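PDB 6F72: MtVAO615, which is probably a flavoprotein oxidase that binds FAD bicovalently and, once reduced, reacts rapidly with molecular oxygen, though its substrate is still unidentified. Local coordinates for residues Leu171-Leu176 and Val288-Thr293; Lys177-Ile182 and Ala199-Phe204. All coordinates share one frame; numbering follows the deposited sequence.

Interaction 1: residues Leu171-Leu176 and Val288-Thr293. With FAD (flavin-adenine dinucleotide), chain E.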
loop_
_atom_site.group_PDB
_atom_site.type_symbol
_atom_site.label_atom_id
_atom_site.label_comp_id
_atom_site.label_asym_id
_atom_site.label_seq_id
_atom_site.Cartn_x
_atom_site.Cartn_y
_atom_site.Cartn_z
ATOM N N LEU A 171 -16.379 -6.972 3.192
ATOM C CA LEU A 171 -16.805 -6.501 1.885
ATOM C C LEU A 171 -15.628 -6.685 0.961
ATOM O O LEU A 171 -14.624 -5.969 1.041
ATOM C CB LEU A 171 -17.278 -5.046 1.934
ATOM C CG LEU A 171 -18.369 -4.772 2.970
ATOM C CD1 LEU A 171 -18.597 -3.285 3.160
ATOM C CD2 LEU A 171 -19.659 -5.495 2.600
ATOM N N TRP A 172 -15.747 -7.695 0.111
ATOM C CA TRP A 172 -14.646 -8.106 -0.736
ATOM C C TRP A 172 -14.838 -7.463 -2.090
ATOM O O TRP A 172 -15.746 -7.831 -2.822
ATOM C CB TRP A 172 -14.577 -9.641 -0.818
ATOM C CG TRP A 172 -13.424 -10.205 -1.595
ATOM C CD1 TRP A 172 -12.133 -9.776 -1.569
ATOM C CD2 TRP A 172 -13.446 -11.343 -2.473
ATOM N NE1 TRP A 172 -11.348 -10.549 -2.387
ATOM C CE2 TRP A 172 -12.122 -11.527 -2.951
ATOM C CE3 TRP A 172 -14.454 -12.223 -2.907
ATOM C CZ2 TRP A 172 -11.774 -12.553 -3.848
ATOM C CZ3 TRP A 172 -14.106 -13.253 -3.805
ATOM C CH2 TRP A 172 -12.769 -13.398 -4.265
ATOM N N MET A 173 -13.957 -6.519 -2.405
ATOM C CA MET A 173 -14.092 -5.597 -3.536
ATOM C C MET A 173 -13.282 -6.018 -4.748
ATOM O O MET A 173 -13.369 -5.374 -5.804
ATOM C CB MET A 173 -13.621 -4.177 -3.126
ATOM C CG MET A 173 -14.148 -3.702 -1.785
ATOM S SD MET A 173 -15.944 -3.848 -1.631
ATOM C CE MET A 173 -16.422 -2.517 -2.713
ATOM N N HIS A 174 -12.512 -7.090 -4.583
ATOM C CA HIS A 174 -11.547 -7.605 -5.569
ATOM C C HIS A 174 -12.059 -7.781 -6.996
ATOM O O HIS A 174 -11.297 -7.610 -7.954
ATOM C CB HIS A 174 -10.977 -8.946 -5.062
ATOM C CG HIS A 174 -10.054 -9.636 -6.021
ATOM N ND1 HIS A 174 -8.914 -9.043 -6.520
ATOM C CD2 HIS A 174 -10.090 -10.883 -6.548
ATOM C CE1 HIS A 174 -8.301 -9.885 -7.334
ATOM N NE2 HIS A 174 -8.990 -11.013 -7.361
ATOM N N ASN A 175 -13.341 -8.116 -7.127
ATOM C CA ASN A 175 -13.906 -8.504 -8.411
ATOM C C ASN A 175 -14.609 -7.365 -9.147
ATOM O O ASN A 175 -15.183 -7.587 -10.199
ATOM C CB ASN A 175 -14.852 -9.675 -8.232
ATOM C CG ASN A 175 -14.169 -10.877 -7.652
ATOM O OD1 ASN A 175 -13.234 -11.415 -8.245
ATOM N ND2 ASN A 175 -14.616 -11.293 -6.473
ATOM N N LEU A 176 -14.539 -6.151 -8.597
ATOM C CA LEU A 176 -15.101 -4.980 -9.260
ATOM C C LEU A 176 -14.029 -4.462 -10.207
ATOM O O LEU A 176 -13.266 -3.565 -9.860
ATOM C CB LEU A 176 -15.554 -3.936 -8.226
ATOM C CG LEU A 176 -16.746 -4.389 -7.365
ATOM C CD1 LEU A 176 -17.011 -3.413 -6.242
ATOM C CD2 LEU A 176 -18.030 -4.640 -8.165
ATOM N N VAL A 288 -17.325 2.982 1.636
ATOM C CA VAL A 288 -16.950 1.868 0.779
ATOM C C VAL A 288 -16.855 2.393 -0.646
ATOM O O VAL A 288 -17.851 2.876 -1.202
ATOM C CB VAL A 288 -17.963 0.697 0.876
ATOM C CG1 VAL A 288 -17.478 -0.512 0.102
ATOM C CG2 VAL A 288 -18.203 0.316 2.325
ATOM N N VAL A 289 -15.672 2.280 -1.241
ATOM C CA VAL A 289 -15.438 2.794 -2.594
ATOM C C VAL A 289 -15.766 1.713 -3.619
ATOM O O VAL A 289 -15.257 0.582 -3.513
ATOM C CB VAL A 289 -13.976 3.276 -2.776
ATOM C CG1 VAL A 289 -13.601 3.414 -4.248
ATOM C CG2 VAL A 289 -13.735 4.582 -2.007
ATOM N N LEU A 290 -16.600 2.071 -4.597
ATOM C CA LEU A 290 -16.961 1.180 -5.706
ATOM C C LEU A 290 -16.127 1.421 -6.955
ATOM O O LEU A 290 -15.875 0.509 -7.735
ATOM C CB LEU A 290 -18.447 1.305 -6.028
ATOM C CG LEU A 290 -19.466 0.962 -4.937
ATOM C CD1 LEU A 290 -20.835 1.454 -5.384
ATOM C CD2 LEU A 290 -19.513 -0.532 -4.650
ATOM N N SER A 291 -15.709 2.670 -7.148
ATOM C CA SER A 291 -14.829 3.025 -8.250
ATOM C C SER A 291 -14.202 4.368 -7.958
ATOM O O SER A 291 -14.669 5.103 -7.075
ATOM C CB SER A 291 -15.601 3.083 -9.586
ATOM O OG SER A 291 -16.364 4.275 -9.701
ATOM N N MET A 292 -13.140 4.669 -8.703
ATOM C CA MET A 292 -12.584 6.018 -8.786
ATOM C C MET A 292 -12.454 6.416 -10.248
ATOM O O MET A 292 -12.319 5.566 -11.132
ATOM C CB MET A 292 -11.222 6.098 -8.068
ATOM C CG MET A 292 -10.035 5.505 -8.812
ATOM S SD MET A 292 -8.478 5.836 -7.967
ATOM C CE MET A 292 -7.310 5.396 -9.262
ATOM N N THR A 293 -12.536 7.710 -10.506
ATOM C CA THR A 293 -12.184 8.236 -11.804
ATOM C C THR A 293 -10.906 9.021 -11.581
ATOM O O THR A 293 -10.807 9.797 -10.623
ATOM C CB THR A 293 -13.316 9.097 -12.357
ATOM O OG1 THR A 293 -14.512 8.319 -12.330
ATOM C CG2 THR A 293 -13.022 9.555 -13.793
HETATM P PA FAD E . -6.101 -3.908 1.002
HETATM O O1A FAD E . -5.377 -4.537 2.165
HETATM O O2A FAD E . -7.169 -4.743 0.352
HETATM O O5B FAD E . -6.721 -2.510 1.496
HETATM C C5B FAD E . -5.984 -1.602 2.314
HETATM C C4B FAD E . -6.911 -0.710 3.133
HETATM O O4B FAD E . -7.796 -0.007 2.259
HETATM C C3B FAD E . -7.794 -1.453 4.117
HETATM O O3B FAD E . -7.930 -0.611 5.269
HETATM C C2B FAD E . -9.137 -1.575 3.418
HETATM O O2B FAD E . -10.223 -1.605 4.348
HETATM C C1B FAD E . -9.166 -0.321 2.560
HETATM N N9A FAD E . -9.885 -0.468 1.272
HETATM C C8A FAD E . -9.403 -1.077 0.167
HETATM N N7A FAD E . -10.296 -0.998 -0.851
HETATM C C5A FAD E . -11.362 -0.320 -0.398
HETATM C C6A FAD E . -12.660 0.115 -0.961
HETATM N N6A FAD E . -12.971 -0.193 -2.239
HETATM N N1A FAD E . -13.506 0.802 -0.160
HETATM C C2A FAD E . -13.203 1.106 1.121
HETATM N N3A FAD E . -12.029 0.746 1.698
HETATM C C4A FAD E . -11.088 0.043 1.001
HETATM N N1 FAD E . 2.426 1.692 -1.716
HETATM C C2 FAD E . 2.987 2.726 -2.392
HETATM O O2 FAD E . 2.618 3.895 -2.129
HETATM N N3 FAD E . 3.933 2.529 -3.336
HETATM C C4 FAD E . 4.402 1.318 -3.677
HETATM O O4 FAD E . 5.282 1.184 -4.557
HETATM C C4X FAD E . 3.829 0.139 -2.990
HETATM N N5 FAD E . 4.231 -1.116 -3.281
HETATM C C5X FAD E . 3.705 -2.200 -2.641
HETATM C C6 FAD E . 4.138 -3.505 -2.964
HETATM C C7 FAD E . 3.571 -4.608 -2.288
HETATM C C7M FAD E . 4.058 -6.002 -2.644
HETATM C C8 FAD E . 2.505 -4.397 -1.243
HETATM C C8M FAD E . 1.765 -5.520 -0.531
HETATM C C9 FAD E . 2.093 -3.102 -0.943
HETATM C C9A FAD E . 2.647 -1.997 -1.595
HETATM N N10 FAD E . 2.201 -0.688 -1.292
HETATM C C10 FAD E . 2.788 0.406 -1.962
HETATM C "C1'" FAD E . 1.210 -0.480 -0.239
HETATM C "C2'" FAD E . -0.197 -0.133 -0.627
HETATM O "O2'" FAD E . -0.203 1.225 -1.061
HETATM C "C3'" FAD E . -1.015 -0.295 0.649
HETATM O "O3'" FAD E . -0.742 -1.565 1.280
HETATM C "C4'" FAD E . -2.504 -0.159 0.373
HETATM O "O4'" FAD E . -3.211 -0.077 1.611
HETATM C "C5'" FAD E . -3.023 -1.296 -0.511
HETATM O "O5'" FAD E . -4.429 -1.217 -0.679
HETATM P P FAD E . -5.223 -2.469 -1.298
HETATM O O1P FAD E . -4.509 -2.926 -2.538
HETATM O O2P FAD E . -6.675 -2.051 -1.322
HETATM O O3P FAD E . -5.023 -3.577 -0.140
#
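Met173 reaches across to Val288 and Val289 with its terminal methyl, and Met173 and Val288 have the largest shares of the contact. The methionine chain bends at chi2 and again at chi3 (-73°), which brings CE against Val288 and Val289. CE consequently lies 3.6 Å from Val288 CG1 and 3.4 Å from Val289 O, a van der Waals approach to the carbonyl oxygen. Closer to the backbone, Met173 CG packs 3.7 Å from the amino nitrogen N6A of FAD.

The adenine itself is bound by the backbone of Val289. Its amide N donates to FAD N1A at 2.8 Å, while its carbonyl O accepts from FAD N6A at 2.7 Å; N-H...acceptor angles of 168° and 172° show both bonds to be nearly straight. Val289 CB also lies near, 3.6 Å from FAD N1A.

Apolar contacts extend the interface beyond the methionine. Leu171 CD1 meets Val288 CG2 at 3.7 Å, the two side chains crossing at about a right angle. Val288 divides its branches: CG1, anti to the backbone N, goes to Met173, and CG2 to Leu171. Leu176, at the end of the type I turn from Met173, brings CD1 to Leu290 CD2 at 4.1 Å. Helix 133-146 adds Val136 against both Leu171 and Val288.

Between the two segments the contact is buried and largely apolar, with one methyl resting on a carbonyl oxygen, whereas the polar pairing is made with the cofactor. The donor and acceptor of one residue, Val289, match N1A and N6A of FAD, consistent with recognition of adenine through the backbone in this PCMH-type FAD-binding domain.

Interaction 2: residues Lys177-Ile182 and Ala199-Phe204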
loop_
_atom_site.group_PDB
_atom_site.type_symbol
_atom_site.label_atom_id
_atom_site.label_comp_id
_atom_site.label_asym_id
_atom_site.label_seq_id
_atom_site.Cartn_x
_atom_site.Cartn_y
_atom_site.Cartn_z
ATOM N N LYS A 177 -13.984 -5.047 -11.407
ATOM C CA LYS A 177 -12.862 -4.869 -12.342
ATOM C C LYS A 177 -13.135 -4.003 -13.580
ATOM O O LYS A 177 -12.265 -3.898 -14.458
ATOM C CB LYS A 177 -12.334 -6.235 -12.800
ATOM C CG LYS A 177 -11.806 -7.143 -11.697
ATOM C CD LYS A 177 -10.343 -6.882 -11.424
ATOM C CE LYS A 177 -9.707 -8.054 -10.686
ATOM N NZ LYS A 177 -8.533 -7.526 -9.920
ATOM N N SER A 178 -14.312 -3.381 -13.651
ATOM C CA SER A 178 -14.675 -2.507 -14.791
ATOM C C SER A 178 -13.621 -1.428 -15.044
ATOM O O SER A 178 -13.033 -0.894 -14.103
ATOM C CB SER A 178 -16.023 -1.839 -14.546
ATOM O OG SER A 178 -15.861 -0.895 -13.487
ATOM N N THR A 179 -13.345 -1.168 -16.317
ATOM C CA THR A 179 -12.462 -0.077 -16.724
ATOM C C THR A 179 -13.109 0.705 -17.879
ATOM O O THR A 179 -13.648 0.114 -18.832
ATOM C CB THR A 179 -11.067 -0.572 -17.143
ATOM O OG1 THR A 179 -11.185 -1.408 -18.292
ATOM C CG2 THR A 179 -10.403 -1.383 -16.039
ATOM N N LYS A 180 -13.050 2.029 -17.794
ATOM C CA LYS A 180 -13.750 2.875 -18.744
ATOM C C LYS A 180 -12.856 4.043 -19.147
ATOM O O LYS A 180 -12.465 4.849 -18.294
ATOM C CB LYS A 180 -15.066 3.347 -18.112
ATOM C CG LYS A 180 -16.044 4.049 -19.035
ATOM C CD LYS A 180 -17.291 4.389 -18.234
ATOM C CE LYS A 180 -18.019 5.603 -18.781
ATOM N NZ LYS A 180 -18.705 5.260 -20.050
ATOM N N PHE A 181 -12.513 4.103 -20.438
ATOM C CA PHE A 181 -11.731 5.202 -20.988
ATOM C C PHE A 181 -12.617 6.394 -21.282
ATOM O O PHE A 181 -13.558 6.295 -22.069
ATOM C CB PHE A 181 -10.939 4.782 -22.240
ATOM C CG PHE A 181 -10.153 5.913 -22.874
ATOM C CD1 PHE A 181 -9.082 6.512 -22.201
ATOM C CD2 PHE A 181 -10.491 6.389 -24.147
ATOM C CE1 PHE A 181 -8.362 7.556 -22.781
ATOM C CE2 PHE A 181 -9.773 7.430 -24.737
ATOM C CZ PHE A 181 -8.708 8.016 -24.051
ATOM N N ILE A 182 -12.305 7.513 -20.639
ATOM C CA ILE A 182 -12.982 8.791 -20.866
ATOM C C ILE A 182 -12.013 9.718 -21.615
ATOM O O ILE A 182 -11.072 10.266 -21.023
ATOM C CB ILE A 182 -13.492 9.429 -19.543
ATOM C CG1 ILE A 182 -14.410 8.462 -18.784
ATOM C CG2 ILE A 182 -14.207 10.750 -19.812
ATOM C CD1 ILE A 182 -14.560 8.766 -17.307
ATOM N N ALA A 199 -13.367 -0.785 -8.026
ATOM C CA ALA A 199 -12.619 -0.865 -6.771
ATOM C C ALA A 199 -11.573 -1.993 -6.667
ATOM O O ALA A 199 -10.618 -1.877 -5.896
ATOM C CB ALA A 199 -13.582 -0.918 -5.599
ATOM N N GLY A 200 -11.751 -3.058 -7.448
ATOM C CA GLY A 200 -10.837 -4.204 -7.447
ATOM C C GLY A 200 -9.743 -4.141 -8.499
ATOM O O GLY A 200 -8.930 -5.054 -8.583
ATOM N N VAL A 201 -9.711 -3.076 -9.303
ATOM C CA VAL A 201 -8.679 -2.933 -10.348
ATOM C C VAL A 201 -7.285 -2.841 -9.690
ATOM O O VAL A 201 -7.055 -2.016 -8.793
ATOM C CB VAL A 201 -8.944 -1.737 -11.314
ATOM C CG1 VAL A 201 -7.809 -1.564 -12.326
ATOM C CG2 VAL A 201 -10.262 -1.928 -12.061
ATOM N N GLU A 202 -6.394 -3.729 -10.126
ATOM C CA GLU A 202 -5.026 -3.811 -9.597
ATOM C C GLU A 202 -4.064 -3.093 -10.530
ATOM O O GLU A 202 -4.397 -2.847 -11.688
ATOM C CB GLU A 202 -4.616 -5.281 -9.395
ATOM C CG GLU A 202 -5.442 -5.988 -8.335
ATOM C CD GLU A 202 -5.133 -7.458 -8.231
ATOM O OE1 GLU A 202 -4.162 -7.814 -7.530
ATOM O OE2 GLU A 202 -5.864 -8.261 -8.853
ATOM N N GLY A 203 -2.893 -2.732 -10.022
ATOM C CA GLY A 203 -1.889 -1.983 -10.783
ATOM C C GLY A 203 -1.673 -2.461 -12.203
ATOM O O GLY A 203 -1.722 -1.649 -13.131
ATOM N N PHE A 204 -1.493 -3.776 -12.370
ATOM C CA PHE A 204 -1.272 -4.410 -13.688
ATOM C C PHE A 204 -2.446 -4.278 -14.667
ATOM O O PHE A 204 -2.236 -4.175 -15.880
ATOM C CB PHE A 204 -0.821 -5.875 -13.545
ATOM C CG PHE A 204 -1.901 -6.831 -13.072
ATOM C CD1 PHE A 204 -2.119 -7.053 -11.701
ATOM C CD2 PHE A 204 -2.670 -7.550 -13.993
ATOM C CE1 PHE A 204 -3.096 -7.952 -11.267
ATOM C CE2 PHE A 204 -3.649 -8.449 -13.565
ATOM C CZ PHE A 204 -3.867 -8.648 -12.202
#
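Lys177 NZ bridges to Gly200 and Glu202 within the PCMH-type FAD-binding domain; the loop that holds these two partners joins strand 193-198 to helix 203-212, with Glu202 at the N-cap. NZ donates to Gly200 O at 2.8 Å and forms a salt bridge with Glu202 OE2 at 3.0 Å. The two acceptors are approached differently. Against Gly200 the C=O...donor angle is 141°, and the ammonium lies 39° out of the carbonyl plane. On Glu202 it meets the anti lone pair of OE2, pointing away from the other oxygen.

The lysine chain is bent at chi2 (-88°) and then extended, which carries CD and CE alongside the glycine peptide: both Lys177 CD and Lys177 CE are 3.7 Å from Gly200 O. Next to this polar grip, Val201 CG2 packs against the backbone, 3.6 Å from Ser178 O, and meets the Thr179 methyl CG2 at 4.0 Å.

Farther out, Ile89 and Val92 of helix 89-92 touch the Glu202 side chain, which runs extended beyond CG. Glu205 of helix 203-212 adds a second carboxylate around the ammonium, which would be expected to favour its charged form. Its OE1 takes both the salt bridge from Lys177 NZ and the hydrogen bond from Glu202 N, the latter being the N3 half of a capping box.

How the interactions relate
From the N terminus, strand 169-172 leads through the turn of 171-176 into 177-182, making both first segments consecutive. The chain then makes the hairpin of strands 179-186 and 193-198, and interaction 2 closes this short loop at 199-204. Interaction 1 closes a much longer loop, returning at 288-293, with interaction 2 lying wholly within it. Their centres are about 10 Å apart and they share backbone links: probable hydrogen bonds join Ala199 N to Leu290 O (2.8 Å) and Gly200 N to Leu176 O (2.9 Å). Interaction 1 sets the mixed sheet containing strand 169-172 against strand 288-298 of the antiparallel sheet; interaction 2 fastens the start of strand 179-186 to the loop before helix 203-212.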